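Local structure of putative methylthioribose-1-phosphate isomerase (Archaeoglobus fulgidus, 1T5O) at residues Gly169-Ala174 with Ile181-Cys186; Ala156-Thr161 with Leu202-Ile207; Arg134-Tyr139 with Tyr262-Lys267; Leu197-Leu202 with Val209-Asp214. The protein probably catalyses the interconversion of 5-methylthioribose-1-phosphate and 5-methylthioribulose-1-phosphate, an isomerisation used in methionine biosynthesis. All blocks are in the same frame, centred on the assembly; numbering follows the deposited sequence.

Interaction 1: residues Gly169-Ala174 with Ile181-Cys186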
# COMPACT_ATOMS: atom_id res chain seq x y z
N GLY A 169 0.95 -4.25 22.94
CA GLY A 169 0.96 -4.57 24.36
C GLY A 169 0.99 -3.25 25.13
O GLY A 169 0.44 -3.14 26.24
N VAL A 170 1.62 -2.24 24.54
CA VAL A 170 1.70 -0.90 25.16
C VAL A 170 0.30 -0.28 25.15
O VAL A 170 -0.11 0.41 26.10
CB VAL A 170 2.67 0.02 24.39
CG1 VAL A 170 2.51 1.48 24.85
CG2 VAL A 170 4.13 -0.45 24.62
N VAL A 171 -0.42 -0.50 24.07
CA VAL A 171 -1.78 -0.02 23.96
C VAL A 171 -2.62 -0.80 24.98
O VAL A 171 -3.37 -0.19 25.74
CB VAL A 171 -2.36 -0.25 22.54
CG1 VAL A 171 -3.85 0.05 22.52
CG2 VAL A 171 -1.67 0.68 21.53
N ARG A 172 -2.48 -2.13 25.05
CA ARG A 172 -3.28 -2.87 26.04
C ARG A 172 -3.00 -2.41 27.46
O ARG A 172 -3.92 -2.28 28.27
CB ARG A 172 -3.08 -4.39 25.94
CG ARG A 172 -3.62 -4.98 24.66
CD ARG A 172 -3.65 -6.51 24.65
NE ARG A 172 -4.35 -6.97 23.46
CZ ARG A 172 -3.79 -7.10 22.26
NH1 ARG A 172 -2.50 -6.83 22.08
NH2 ARG A 172 -4.55 -7.46 21.22
N SER A 173 -1.74 -2.13 27.80
CA SER A 173 -1.46 -1.69 29.16
C SER A 173 -2.11 -0.33 29.48
O SER A 173 -2.60 -0.12 30.60
CB SER A 173 0.04 -1.61 29.42
OG SER A 173 0.61 -2.92 29.34
N ALA A 174 -2.13 0.58 28.50
CA ALA A 174 -2.74 1.87 28.76
C ALA A 174 -4.26 1.74 28.88
O ALA A 174 -4.89 2.44 29.70
CB ALA A 174 -2.39 2.87 27.65
N ILE A 181 -7.87 4.81 24.57
CA ILE A 181 -6.90 4.81 23.49
C ILE A 181 -7.58 4.23 22.24
O ILE A 181 -8.29 3.24 22.32
CB ILE A 181 -5.63 3.92 23.82
CG1 ILE A 181 -4.95 4.41 25.11
CG2 ILE A 181 -4.62 3.98 22.64
CD1 ILE A 181 -4.39 5.80 25.02
N ARG A 182 -7.36 4.86 21.09
CA ARG A 182 -7.90 4.37 19.83
C ARG A 182 -6.70 4.11 18.91
O ARG A 182 -5.66 4.76 19.02
CB ARG A 182 -8.81 5.41 19.18
CG ARG A 182 -10.09 5.69 19.95
CD ARG A 182 -10.97 6.63 19.14
NE ARG A 182 -11.08 7.95 19.72
CZ ARG A 182 -10.06 8.70 20.13
NH1 ARG A 182 -8.82 8.24 20.04
NH2 ARG A 182 -10.28 9.91 20.64
N VAL A 183 -6.85 3.17 17.99
CA VAL A 183 -5.73 2.84 17.11
C VAL A 183 -6.05 3.04 15.64
O VAL A 183 -7.18 2.78 15.21
CB VAL A 183 -5.32 1.35 17.31
CG1 VAL A 183 -4.26 0.91 16.28
CG2 VAL A 183 -4.80 1.16 18.75
N ILE A 184 -5.07 3.53 14.88
CA ILE A 184 -5.25 3.61 13.45
C ILE A 184 -4.23 2.60 12.94
O ILE A 184 -3.04 2.73 13.20
CB ILE A 184 -4.96 5.00 12.91
CG1 ILE A 184 -6.08 5.96 13.35
CG2 ILE A 184 -4.84 4.95 11.36
CD1 ILE A 184 -5.85 7.40 12.95
N ALA A 185 -4.68 1.60 12.19
CA ALA A 185 -3.80 0.55 11.69
C ALA A 185 -3.60 0.58 10.18
O ALA A 185 -4.57 0.59 9.43
CB ALA A 185 -4.35 -0.82 12.10
N CYS A 186 -2.34 0.58 9.75
CA CYS A 186 -2.02 0.53 8.32
C CYS A 186 -2.19 -0.90 7.84
O CYS A 186 -1.72 -1.82 8.51
CB CYS A 186 -0.58 0.98 8.09
SG CYS A 186 -0.45 2.73 8.42

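Interaction 2: residues Ala156-Thr161 with Leu202-Ile207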
# COMPACT_ATOMS: atom_id res chain seq x y z
N ALA A 156 2.45 -6.03 15.67
CA ALA A 156 3.31 -6.26 16.83
C ALA A 156 2.37 -6.42 18.03
O ALA A 156 2.39 -5.63 18.98
CB ALA A 156 4.26 -5.06 17.02
N GLY A 157 1.52 -7.44 17.94
CA GLY A 157 0.55 -7.69 18.99
C GLY A 157 0.63 -9.07 19.60
O GLY A 157 1.69 -9.72 19.55
N ARG A 158 -0.49 -9.54 20.15
CA ARG A 158 -0.52 -10.83 20.83
C ARG A 158 -0.48 -12.03 19.91
O ARG A 158 -0.24 -13.15 20.36
CB ARG A 158 -1.75 -10.91 21.78
CG ARG A 158 -3.15 -10.85 21.11
CD ARG A 158 -4.21 -10.98 22.22
NE ARG A 158 -5.62 -10.92 21.80
CZ ARG A 158 -6.29 -11.91 21.22
NH1 ARG A 158 -5.71 -13.07 20.96
NH2 ARG A 158 -7.58 -11.75 20.95
N LEU A 159 -0.70 -11.84 18.62
CA LEU A 159 -0.62 -12.97 17.72
C LEU A 159 0.86 -13.24 17.41
O LEU A 159 1.27 -14.40 17.25
CB LEU A 159 -1.43 -12.71 16.44
CG LEU A 159 -2.95 -12.69 16.66
CD1 LEU A 159 -3.67 -12.25 15.38
CD2 LEU A 159 -3.43 -14.08 17.10
N ALA A 160 1.66 -12.16 17.38
CA ALA A 160 3.10 -12.21 17.09
C ALA A 160 3.95 -12.62 18.31
O ALA A 160 5.16 -12.85 18.19
CB ALA A 160 3.55 -10.85 16.56
N THR A 161 3.32 -12.67 19.47
CA THR A 161 4.03 -13.06 20.67
C THR A 161 3.21 -14.19 21.28
O THR A 161 2.27 -14.65 20.64
CB THR A 161 4.17 -11.88 21.64
OG1 THR A 161 2.87 -11.36 21.96
CG2 THR A 161 4.99 -10.77 21.01
N LEU A 202 -7.42 -6.46 17.80
CA LEU A 202 -7.86 -5.29 18.54
C LEU A 202 -9.39 -5.32 18.66
O LEU A 202 -9.95 -5.07 19.73
CB LEU A 202 -7.39 -3.99 17.86
CG LEU A 202 -5.87 -3.74 17.96
CD1 LEU A 202 -5.47 -2.52 17.13
CD2 LEU A 202 -5.49 -3.53 19.40
N MET A 203 -10.08 -5.64 17.58
CA MET A 203 -11.54 -5.69 17.67
C MET A 203 -11.97 -6.80 18.62
O MET A 203 -12.97 -6.68 19.34
CB MET A 203 -12.16 -5.90 16.29
CG MET A 203 -12.06 -4.67 15.42
SD MET A 203 -12.57 -4.95 13.74
CE MET A 203 -14.42 -5.26 14.03
N GLU A 204 -11.22 -7.89 18.64
CA GLU A 204 -11.55 -9.03 19.49
C GLU A 204 -11.46 -8.61 20.95
O GLU A 204 -12.28 -9.02 21.79
CB GLU A 204 -10.58 -10.19 19.16
CG GLU A 204 -10.89 -11.51 19.83
CD GLU A 204 -12.09 -12.24 19.22
OE1 GLU A 204 -12.67 -11.75 18.23
OE2 GLU A 204 -12.45 -13.31 19.74
N ASP A 205 -10.51 -7.73 21.26
CA ASP A 205 -10.31 -7.25 22.62
C ASP A 205 -11.04 -5.95 22.96
O ASP A 205 -10.84 -5.37 24.03
CB ASP A 205 -8.80 -7.10 22.91
CG ASP A 205 -8.06 -8.40 22.73
OD1 ASP A 205 -8.74 -9.45 22.49
OD2 ASP A 205 -6.82 -8.40 22.83
N GLY A 206 -11.88 -5.47 22.05
CA GLY A 206 -12.64 -4.26 22.30
C GLY A 206 -11.87 -2.96 22.24
O GLY A 206 -12.23 -1.98 22.89
N ILE A 207 -10.77 -2.93 21.49
CA ILE A 207 -10.00 -1.70 21.35
C ILE A 207 -10.37 -1.05 20.02
O ILE A 207 -10.33 -1.72 18.98
CB ILE A 207 -8.50 -2.01 21.43
CG1 ILE A 207 -8.22 -2.64 22.81
CG2 ILE A 207 -7.69 -0.75 21.19
CD1 ILE A 207 -6.77 -2.91 23.14

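Interaction 3: residues Arg134-Tyr139 with Tyr262-Lys267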
# COMPACT_ATOMS: atom_id res chain seq x y z
N ARG A 134 4.24 -7.66 29.24
CA ARG A 134 3.45 -6.89 30.21
C ARG A 134 4.33 -5.83 30.88
O ARG A 134 3.90 -4.70 31.13
CB ARG A 134 2.86 -7.80 31.31
CG ARG A 134 1.74 -8.76 30.90
CD ARG A 134 1.14 -9.28 32.20
NE ARG A 134 0.45 -10.56 32.13
CZ ARG A 134 0.73 -11.59 32.93
NH1 ARG A 134 1.67 -11.47 33.85
NH2 ARG A 134 0.07 -12.73 32.81
N LYS A 135 5.57 -6.20 31.20
CA LYS A 135 6.48 -5.25 31.85
C LYS A 135 6.79 -4.11 30.85
O LYS A 135 6.74 -2.92 31.20
CB LYS A 135 7.77 -5.97 32.28
CG LYS A 135 8.72 -5.06 33.02
CD LYS A 135 9.81 -5.83 33.75
CE LYS A 135 10.33 -5.02 34.95
NZ LYS A 135 11.50 -5.72 35.57
N MET A 136 7.10 -4.49 29.61
CA MET A 136 7.38 -3.53 28.53
C MET A 136 6.15 -2.63 28.35
O MET A 136 6.26 -1.40 28.17
CB MET A 136 7.65 -4.27 27.22
CG MET A 136 7.86 -3.37 26.02
SD MET A 136 7.91 -4.38 24.50
CE MET A 136 9.23 -5.33 24.81
N GLY A 137 4.98 -3.26 28.38
CA GLY A 137 3.73 -2.54 28.24
C GLY A 137 3.52 -1.46 29.30
O GLY A 137 3.08 -0.34 28.97
N GLU A 138 3.79 -1.81 30.57
CA GLU A 138 3.64 -0.88 31.68
C GLU A 138 4.57 0.32 31.50
O GLU A 138 4.18 1.45 31.77
CB GLU A 138 3.97 -1.58 33.01
CG GLU A 138 2.95 -2.62 33.41
CD GLU A 138 2.01 -2.15 34.52
OE1 GLU A 138 1.26 -1.16 34.32
OE2 GLU A 138 2.04 -2.79 35.60
N TYR A 139 5.80 0.06 31.09
CA TYR A 139 6.76 1.14 30.83
C TYR A 139 6.25 2.00 29.69
O TYR A 139 6.25 3.21 29.79
CB TYR A 139 8.12 0.58 30.46
CG TYR A 139 8.93 0.10 31.61
CD1 TYR A 139 9.46 -1.20 31.62
CD2 TYR A 139 9.27 0.96 32.66
CE1 TYR A 139 10.31 -1.62 32.64
CE2 TYR A 139 10.12 0.54 33.69
CZ TYR A 139 10.63 -0.75 33.67
OH TYR A 139 11.49 -1.18 34.67
N TYR A 262 7.52 5.70 18.42
CA TYR A 262 8.09 4.75 19.37
C TYR A 262 8.26 3.36 18.78
O TYR A 262 7.45 2.92 17.97
CB TYR A 262 7.19 4.66 20.61
CG TYR A 262 7.06 5.97 21.35
CD1 TYR A 262 8.19 6.59 21.89
CD2 TYR A 262 5.80 6.59 21.49
CE1 TYR A 262 8.07 7.80 22.55
CE2 TYR A 262 5.68 7.82 22.15
CZ TYR A 262 6.81 8.41 22.67
OH TYR A 262 6.70 9.59 23.35
N VAL A 263 9.32 2.68 19.20
CA VAL A 263 9.55 1.31 18.77
C VAL A 263 9.54 0.45 20.05
O VAL A 263 10.32 0.68 20.98
CB VAL A 263 10.92 1.13 18.05
CG1 VAL A 263 11.13 -0.34 17.78
CG2 VAL A 263 10.95 1.93 16.73
N ALA A 264 8.64 -0.51 20.11
CA ALA A 264 8.55 -1.37 21.28
C ALA A 264 9.25 -2.69 20.96
O ALA A 264 8.86 -3.39 20.03
CB ALA A 264 7.06 -1.62 21.63
N ALA A 265 10.30 -3.03 21.72
CA ALA A 265 11.00 -4.30 21.47
C ALA A 265 11.81 -4.70 22.67
O ALA A 265 12.41 -3.86 23.31
CB ALA A 265 11.94 -4.19 20.27
N PRO A 266 11.85 -6.01 22.98
CA PRO A 266 12.61 -6.50 24.13
C PRO A 266 14.10 -6.49 23.87
O PRO A 266 14.55 -6.37 22.73
CB PRO A 266 12.07 -7.91 24.35
CG PRO A 266 11.82 -8.38 22.97
CD PRO A 266 11.20 -7.14 22.27
N LYS A 267 14.87 -6.60 24.95
CA LYS A 267 16.33 -6.60 24.88
C LYS A 267 16.86 -7.57 23.83
O LYS A 267 17.79 -7.25 23.08
CB LYS A 267 16.92 -6.96 26.26
CG LYS A 267 18.46 -7.06 26.29
CD LYS A 267 18.97 -7.23 27.75
CE LYS A 267 20.47 -7.42 27.79
NZ LYS A 267 20.94 -7.47 29.20

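Interaction 4: residues Leu197-Leu202 with Val209-Asp214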
# COMPACT_ATOMS: atom_id res chain seq x y z
N LEU A 197 -4.52 -9.25 10.73
CA LEU A 197 -4.19 -9.60 12.10
C LEU A 197 -4.40 -8.50 13.14
O LEU A 197 -5.07 -8.72 14.14
CB LEU A 197 -2.74 -10.11 12.12
CG LEU A 197 -2.44 -11.17 11.02
CD1 LEU A 197 -0.98 -11.66 11.09
CD2 LEU A 197 -3.37 -12.38 11.19
N THR A 198 -3.84 -7.32 12.91
CA THR A 198 -3.97 -6.26 13.89
C THR A 198 -5.41 -5.83 14.12
O THR A 198 -5.83 -5.67 15.27
CB THR A 198 -3.12 -5.05 13.49
OG1 THR A 198 -1.75 -5.43 13.61
CG2 THR A 198 -3.40 -3.85 14.37
N CYS A 199 -6.17 -5.65 13.04
CA CYS A 199 -7.55 -5.24 13.22
C CYS A 199 -8.34 -6.34 13.96
O CYS A 199 -9.23 -6.04 14.75
CB CYS A 199 -8.20 -4.90 11.88
SG CYS A 199 -7.61 -3.32 11.12
N TRP A 200 -8.02 -7.60 13.68
CA TRP A 200 -8.70 -8.71 14.32
C TRP A 200 -8.46 -8.74 15.83
O TRP A 200 -9.40 -8.70 16.63
CB TRP A 200 -8.25 -10.04 13.71
CG TRP A 200 -9.05 -11.21 14.26
CD1 TRP A 200 -10.29 -11.64 13.82
CD2 TRP A 200 -8.74 -11.98 15.43
NE1 TRP A 200 -10.75 -12.63 14.67
CE2 TRP A 200 -9.83 -12.85 15.66
CE3 TRP A 200 -7.65 -12.02 16.32
CZ2 TRP A 200 -9.87 -13.76 16.73
CZ3 TRP A 200 -7.69 -12.92 17.40
CH2 TRP A 200 -8.79 -13.78 17.59
N GLU A 201 -7.19 -8.79 16.23
CA GLU A 201 -6.92 -8.86 17.66
C GLU A 201 -7.37 -7.63 18.44
O GLU A 201 -7.72 -7.75 19.61
CB GLU A 201 -5.44 -9.17 17.95
CG GLU A 201 -4.44 -8.07 17.56
CD GLU A 201 -3.06 -8.39 18.07
OE1 GLU A 201 -2.76 -8.09 19.24
OE2 GLU A 201 -2.26 -8.98 17.31
N LEU A 202 -7.42 -6.46 17.80
CA LEU A 202 -7.86 -5.29 18.54
C LEU A 202 -9.39 -5.32 18.66
O LEU A 202 -9.95 -5.07 19.73
CB LEU A 202 -7.39 -3.99 17.86
CG LEU A 202 -5.87 -3.74 17.96
CD1 LEU A 202 -5.47 -2.52 17.13
CD2 LEU A 202 -5.49 -3.53 19.40
N VAL A 209 -10.31 0.60 16.56
CA VAL A 209 -9.32 0.58 15.49
C VAL A 209 -9.97 0.99 14.17
O VAL A 209 -11.10 0.59 13.85
CB VAL A 209 -8.66 -0.83 15.33
CG1 VAL A 209 -9.72 -1.87 14.91
CG2 VAL A 209 -7.50 -0.77 14.27
N THR A 210 -9.24 1.81 13.41
CA THR A 210 -9.67 2.26 12.09
C THR A 210 -8.55 1.82 11.13
O THR A 210 -7.36 2.03 11.39
CB THR A 210 -9.84 3.80 12.05
OG1 THR A 210 -10.78 4.17 13.06
CG2 THR A 210 -10.38 4.26 10.70
N LEU A 211 -8.97 1.20 10.03
CA LEU A 211 -8.10 0.63 8.99
C LEU A 211 -7.89 1.63 7.87
O LEU A 211 -8.85 2.22 7.37
CB LEU A 211 -8.78 -0.60 8.39
CG LEU A 211 -8.05 -1.85 7.85
CD1 LEU A 211 -8.85 -2.41 6.73
CD2 LEU A 211 -6.65 -1.56 7.41
N ILE A 212 -6.63 1.81 7.47
CA ILE A 212 -6.29 2.74 6.37
C ILE A 212 -5.24 2.07 5.54
O ILE A 212 -4.66 1.07 5.98
CB ILE A 212 -5.65 4.07 6.86
CG1 ILE A 212 -4.35 3.81 7.66
CG2 ILE A 212 -6.62 4.83 7.70
CD1 ILE A 212 -3.57 5.11 7.97
N THR A 213 -5.01 2.58 4.34
CA THR A 213 -3.97 2.04 3.49
C THR A 213 -2.64 2.60 4.07
O THR A 213 -2.65 3.58 4.84
CB THR A 213 -4.21 2.53 2.04
OG1 THR A 213 -3.42 1.76 1.14
CG2 THR A 213 -3.86 3.95 1.89
N ASP A 214 -1.51 2.00 3.72
CA ASP A 214 -0.21 2.50 4.21
C ASP A 214 0.08 3.91 3.73
O ASP A 214 0.62 4.75 4.46
CB ASP A 214 0.94 1.57 3.75
CG ASP A 214 0.67 0.12 4.08
OD1 ASP A 214 0.13 -0.12 5.17
OD2 ASP A 214 1.01 -0.76 3.26

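Interaction 1: residues Gly169-Ala174 with Ile181-Cys186
The backbone bond from S173 N to G169 O, 2.9 Å, belongs to the helical turn that sets V171 and A174 against I181 and V183. The pieces are the helix and the second strand of the beta-alpha-beta unit 149-152, 167-176, 182-186, part of the Rossmann-like core of this family. A second turn bond, A174 N to V170 O at 3.1 Å, continues the helix, in which V171 and A174, three residues apart, lie near one another on the side next to the strand. The contact itself is wholly aliphatic and buried, with about 164 Å² of surface covered. V171 makes it with a single methyl: with CG1 anti to the backbone N (chi1 171°), that branch reaches the strand and meets I181 CG2 at 4.0 Å. The same CG1 lies 4.0 Å from V183 CG2, so one methyl is shared by two residues that stand two apart on the strand and face the same way. Between them R182 projects from the other side, where it forms a salt bridge with E180. The neighbours of V171 and A174 on the helix are engaged in polar contacts: R172 NH2 pairs with E201, and S173 OG is hydrogen-bonded to W164 NE1. Backbone bonds tie V183 to D208 and T210 on one flank, and R182 and I184 to V150 on the other, which places this strand inside the sheet. I181 completes the contact through its other branch, whose CG1 rests 3.9 Å from A174 CB.

Interaction 2: residues Ala156-Thr161 with Leu202-Ile207
R158 and D205 meet in a side-on, two-pronged salt bridge that ties the loop after strand 149-152 to the C-terminal end of helix 193-204, which closes in a Schellman motif. R158 CG lies between the backbone N and the carbonyl carbon (chi1 64°), and the chain is extended from there to NE, which carries the guanidinium out to the helix end. NE donates to D205 OD2 at 3.0 Å with an N-H...O angle of 162°, entering on the syn lone pair. NH2 donates to D205 OD1, also at 3.0 Å, but less straight and somewhat out of the carboxylate plane. The two flat groups are nearly coplanar, 14° apart, so each carboxylate oxygen has its own nitrogen. OD2 has a second cationic partner, R172 NE, in a salt bridge; two guanidinium groups around one carboxylate would probably favour its ionised form, even beside a helix end. R158 NH2 also touches the aliphatic part of E204, with CG 3.5 Å away at the guanidinium edge. The R158 backbone is occupied too, its N bonding to E201 OE1. Replacing the arginine by an alanine is likely to leave D205 OD1 without this donor and the loop without its ionic tie to the helix end. The Schellman closure itself rests on main-chain atoms: G206 N reaches M203 O at 3.2 Å, and I207 N bonds to L202 O at 2.9 Å.

Interaction 3: residues Arg134-Tyr139 with Tyr262-Lys267
M136 runs out from its helix almost straight, CG anti to the backbone N (chi1 176°) and SD anti to CA (chi2 -171°), before a bend at chi3 of -62° turns its methyl over the A265-P266 peptide. The helix, 111-141, here packs on the C-terminal end of strand 261-264, a parallel strand in the sheet of the Rossmann-like core, and on the loop that follows it. The contact depends on this one side chain, which covers three consecutive residues in turn. SD comes first, 4.1 Å from A264 CB, which points to the helix, and 3.9 Å from A265 N. CE goes further, lying above the peptide face at 3.4 Å from A265 C, a close fit. The methyl side chain of A265 points away, so that residue is met through its backbone alone. The strand is anchored by backbone bonds from A264 to V231 and from V263 and A265 to I321, and M136 also touches the side chain of I321. With M136 cut back to an alanine, the A265-P266 peptide and the proline ring would probably lose their cover from the helix and a gap would open there. P266 lies near the predicted substrate site, with its side chain about 7 Å from that of A47, and the side chain of A265 is about 8 Å from that of N243, another predicted substrate-binding residue. At the far end of the thioether, CE packs on the proline ring, 3.7 Å from P266 CD and 3.3 Å from P266 N, which carries no hydrogen.

Interaction 4: residues Leu197-Leu202 with Val209-Asp214
C199 and L202 are the residues that helix 197-202 lays on V209 and L211. Followed from the start, the helix first presents T198, whose OG1 is hydrogen-bonded to the carbonyl of C154, the predicted transition-state stabiliser, and to N155 ND2. C199 comes next and faces the strand. With SG anti to the carbonyl carbon (chi1 -72°), the sulfur settles against the base of L211, 3.6 Å from CG and 4.0 Å from CB. It also lies 4.1 Å from V209 CG2, bridging two residues on the same strand. W200 points away from the strand, and E201 holds N155 ND2 through OE2. One turn beyond the cysteine, L202 lays CD1 3.9 Å from V209 CG2, the two side chains crossing at about a right angle. That valine methyl is thus touched by both a leucine methyl and a sulfur, all buried. Helix and strand run nearly antiparallel, at 167°, with their axes 9.0 Å apart. The outer edge of the strand belongs to the dimer interface: T210 and L211 pair in a parallel ladder with a strand of the second subunit, and P299 of that subunit packs on C199. A helix returning against the sheet and leading straight into the next parallel strand is the beta-alpha-beta crossover, here 182-186, 193-204 and 208-212, of a Rossmann-like fold.

Overall arrangement
Interactions 1, 3 and 4 each pack a helix on one and the same sheet, interactions 1 and 4 in successive crossover units whose strands are neighbours, joined for instance by a probable hydrogen bond from A185 N to T210 O (2.8 Å). Interaction 2 ties the loop of the first unit to the helix of the second: its centre is about 9 Å from that of interaction 1 and about 10 Å from that of interaction 4, with which it shares L202. Interaction 3 adjoins interaction 1, S173 OG lying 3.3 Å from G137 C, but its centre is about 20 Å from that of interaction 4. The predicted active site lies near them: R158 is about 9 Å from R45, and V183 and L211 each about 11 Å from C154, side chain to side chain.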